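Local atomic coordinates of glycosyl hydrolase family 2, TIM barrel domain protein (Faecalibacterium prausnitzii A2-165, PDB entry 6ED2), a protein that probably hydrolyses beta-glucuronides, as a gut-bacterial beta-glucuronidase of glycoside hydrolase family 2 that also binds magnesium ions. Residues R330-L334 with P335-R339. Numbering follows the deposited sequence.
Sequences RGLDL and PTVKR
Asp333 OD2 is gripped by two donors of Thr336. The hydroxyl OG1 gives its proton to OD2 at 2.6 Å, meeting the anti lone pair that faces away from the other carboxylate oxygen. The amide Thr336 N reaches the same Asp333 OD2 at 3.0 Å. It comes from above the carboxylate plane, 46° out of it. Asp333 holds CG anti to its own backbone N (chi1 -175°), which brings the carboxylate up to Thr336; Thr336 keeps OG1 beside its backbone N (chi1 -54°), letting hydroxyl and amide converge on one oxygen. Asp333 is thus the N-cap of helix 334-347, the first helix after strand 312-320 of the TIM barrel, and a short acidic side chain suits the place because it can accept the N-H of Thr336 at N3 and probably interacts favourably with the helix dipole. Pro335 fits the first turn, where its missing N-H costs no bond; its CD lies 3.4 Å from Asp333 OD1. The i to i+4 backbone bonds of the helix then begin, with Val337 N bound to Asp333 O at 3.0 Å and Lys338 N to Leu334 O at 2.9 Å. With an alanine replacing Asp333, the amide and hydroxyl of Thr336 are likely to lose their shared acceptor, and OD2's salt bridge to Arg328 of the second subunit would go too. On the apolar side, Leu332 CD1 touches Val337 CG2 at 4.0 Å, and the branched valine also packs on Ile363 and Met366 of helix 361-370. The Lys338 side chain, bent at chi2, brings NZ to a hydrogen bond with Ser70 O of the second subunit.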
ATOM      1  N   ARG A 330       1.868   5.001 -24.357  1.00 21.05           N
ATOM      2  CA  ARG A 330       0.730   4.649 -25.206  1.00 26.33           C
ATOM      3  C   ARG A 330       1.072   3.564 -26.220  1.00 28.14           C
ATOM      4  O   ARG A 330       0.257   3.284 -27.110  1.00 29.56           O
ATOM      5  CB  ARG A 330       0.185   5.882 -25.941  1.00 23.81           C
ATOM      6  CG  ARG A 330      -0.009   7.085 -25.039  1.00 24.31           C
ATOM      7  CD  ARG A 330      -1.227   7.979 -25.400  1.00 23.46           C
ATOM      8  NE  ARG A 330      -1.195   9.117 -24.477  1.00 24.40           N
ATOM      9  CZ  ARG A 330      -1.638   9.063 -23.224  1.00 26.39           C
ATOM     10  NH1 ARG A 330      -2.193   7.950 -22.753  1.00 20.96           N
ATOM     11  NH2 ARG A 330      -1.513  10.115 -22.434  1.00 29.68           N
ATOM     12  N   GLY A 331       2.237   2.939 -26.090  1.00 23.64           N
ATOM     13  CA  GLY A 331       2.614   1.889 -27.022  1.00 24.12           C
ATOM     14  C   GLY A 331       1.597   0.763 -27.054  1.00 23.17           C
ATOM     15  O   GLY A 331       1.018   0.386 -26.033  1.00 25.24           O
ATOM     16  N   LEU A 332       1.365   0.241 -28.254  1.00 22.72           N
ATOM     17  CA  LEU A 332       0.478  -0.895 -28.421  1.00 24.12           C
ATOM     18  C   LEU A 332       1.116  -2.117 -27.768  1.00 30.71           C
ATOM     19  O   LEU A 332       2.317  -2.362 -27.928  1.00 25.86           O
ATOM     20  CB  LEU A 332       0.214  -1.152 -29.912  1.00 21.06           C
ATOM     21  CG  LEU A 332      -0.634  -2.405 -30.197  1.00 28.26           C
ATOM     22  CD1 LEU A 332      -2.061  -2.234 -29.669  1.00 20.34           C
ATOM     23  CD2 LEU A 332      -0.663  -2.752 -31.694  1.00 26.98           C
ATOM     24  N   ASP A 333       0.321  -2.860 -27.008  1.00 28.26           N
ATOM     25  CA  ASP A 333       0.766  -4.098 -26.380  1.00 21.37           C
ATOM     26  C   ASP A 333      -0.405  -5.066 -26.430  1.00 26.59           C
ATOM     27  O   ASP A 333      -1.356  -4.933 -25.654  1.00 28.09           O
ATOM     28  CB  ASP A 333       1.228  -3.881 -24.951  1.00 28.25           C
ATOM     29  CG  ASP A 333       1.796  -5.151 -24.340  1.00 31.30           C
ATOM     30  OD1 ASP A 333       2.795  -5.678 -24.894  1.00 27.70           O
ATOM     31  OD2 ASP A 333       1.243  -5.617 -23.318  1.00 33.45           O
ATOM     32  N   LEU A 334      -0.328  -6.032 -27.344  1.00 23.16           N
ATOM     33  CA  LEU A 334      -1.414  -6.990 -27.485  1.00 21.18           C
ATOM     34  C   LEU A 334      -1.690  -7.805 -26.222  1.00 27.71           C
ATOM     35  O   LEU A 334      -2.861  -8.165 -26.005  1.00 27.01           O
ATOM     36  CB  LEU A 334      -1.116  -7.906 -28.677  1.00 23.63           C
ATOM     37  CG  LEU A 334      -1.082  -7.147 -30.004  1.00 30.98           C
ATOM     38  CD1 LEU A 334      -0.812  -8.078 -31.198  1.00 21.60           C
ATOM     39  CD2 LEU A 334      -2.394  -6.372 -30.188  1.00 26.76           C
ATOM     40  N   PRO A 335      -0.709  -8.163 -25.387  1.00 25.22           N
ATOM     41  CA  PRO A 335      -1.091  -8.846 -24.135  1.00 26.95           C
ATOM     42  C   PRO A 335      -1.950  -7.973 -23.240  1.00 25.21           C
ATOM     43  O   PRO A 335      -2.964  -8.451 -22.711  1.00 20.54           O
ATOM     44  CB  PRO A 335       0.265  -9.201 -23.499  1.00 26.51           C
ATOM     45  CG  PRO A 335       1.158  -9.411 -24.705  1.00 27.69           C
ATOM     46  CD  PRO A 335       0.741  -8.265 -25.635  1.00 21.94           C
ATOM     47  N   THR A 336      -1.593  -6.693 -23.078  1.00 25.58           N
ATOM     48  CA  THR A 336      -2.441  -5.787 -22.300  1.00 25.93           C
ATOM     49  C   THR A 336      -3.826  -5.657 -22.924  1.00 27.67           C
ATOM     50  O   THR A 336      -4.837  -5.635 -22.208  1.00 23.64           O
ATOM     51  CB  THR A 336      -1.794  -4.406 -22.183  1.00 31.09           C
ATOM     52  OG1 THR A 336      -0.469  -4.529 -21.664  1.00 28.91           O
ATOM     53  CG2 THR A 336      -2.618  -3.524 -21.262  1.00 31.12           C
ATOM     54  N   VAL A 337      -3.890  -5.588 -24.264  1.00 26.08           N
ATOM     55  CA  VAL A 337      -5.177  -5.466 -24.948  1.00 24.60           C
ATOM     56  C   VAL A 337      -6.051  -6.686 -24.675  1.00 27.49           C
ATOM     57  O   VAL A 337      -7.247  -6.561 -24.362  1.00 25.05           O
ATOM     58  CB  VAL A 337      -4.965  -5.247 -26.458  1.00 29.77           C
ATOM     59  CG1 VAL A 337      -6.298  -5.284 -27.185  1.00 24.10           C
ATOM     60  CG2 VAL A 337      -4.248  -3.903 -26.714  1.00 25.30           C
ATOM     61  N   LYS A 338      -5.469  -7.887 -24.786  1.00 25.23           N
ATOM     62  CA  LYS A 338      -6.226  -9.103 -24.499  1.00 22.05           C
ATOM     63  C   LYS A 338      -6.726  -9.099 -23.062  1.00 22.76           C
ATOM     64  O   LYS A 338      -7.905  -9.350 -22.799  1.00 25.79           O
ATOM     65  CB  LYS A 338      -5.357 -10.337 -24.763  1.00 23.90           C
ATOM     66  CG  LYS A 338      -6.009 -11.672 -24.380  1.00 23.63           C
ATOM     67  CD  LYS A 338      -7.070 -12.072 -25.391  1.00 25.31           C
ATOM     68  CE  LYS A 338      -7.913 -13.207 -24.883  1.00 21.97           C
ATOM     69  NZ  LYS A 338      -8.971 -13.572 -25.844  1.00 27.10           N
ATOM     70  N   ARG A 339      -5.837  -8.810 -22.114  1.00 25.03           N
ATOM     71  CA  ARG A 339      -6.236  -8.758 -20.711  1.00 25.28           C
ATOM     72  C   ARG A 339      -7.351  -7.735 -20.492  1.00 23.29           C
ATOM     73  O   ARG A 339      -8.310  -7.999 -19.758  1.00 24.19           O
ATOM     74  CB  ARG A 339      -5.012  -8.434 -19.847  1.00 25.13           C
ATOM     75  CG  ARG A 339      -5.310  -8.109 -18.393  1.00 26.91           C
ATOM     76  CD  ARG A 339      -5.698  -9.343 -17.594  1.00 23.26           C
ATOM     77  NE  ARG A 339      -5.776  -9.021 -16.169  1.00 25.71           N
ATOM     78  CZ  ARG A 339      -6.216  -9.857 -15.233  1.00 26.22           C
ATOM     79  NH1 ARG A 339      -6.625 -11.073 -15.568  1.00 24.14           N
ATOM     80  NH2 ARG A 339      -6.248  -9.478 -13.960  1.00 24.29           N
TER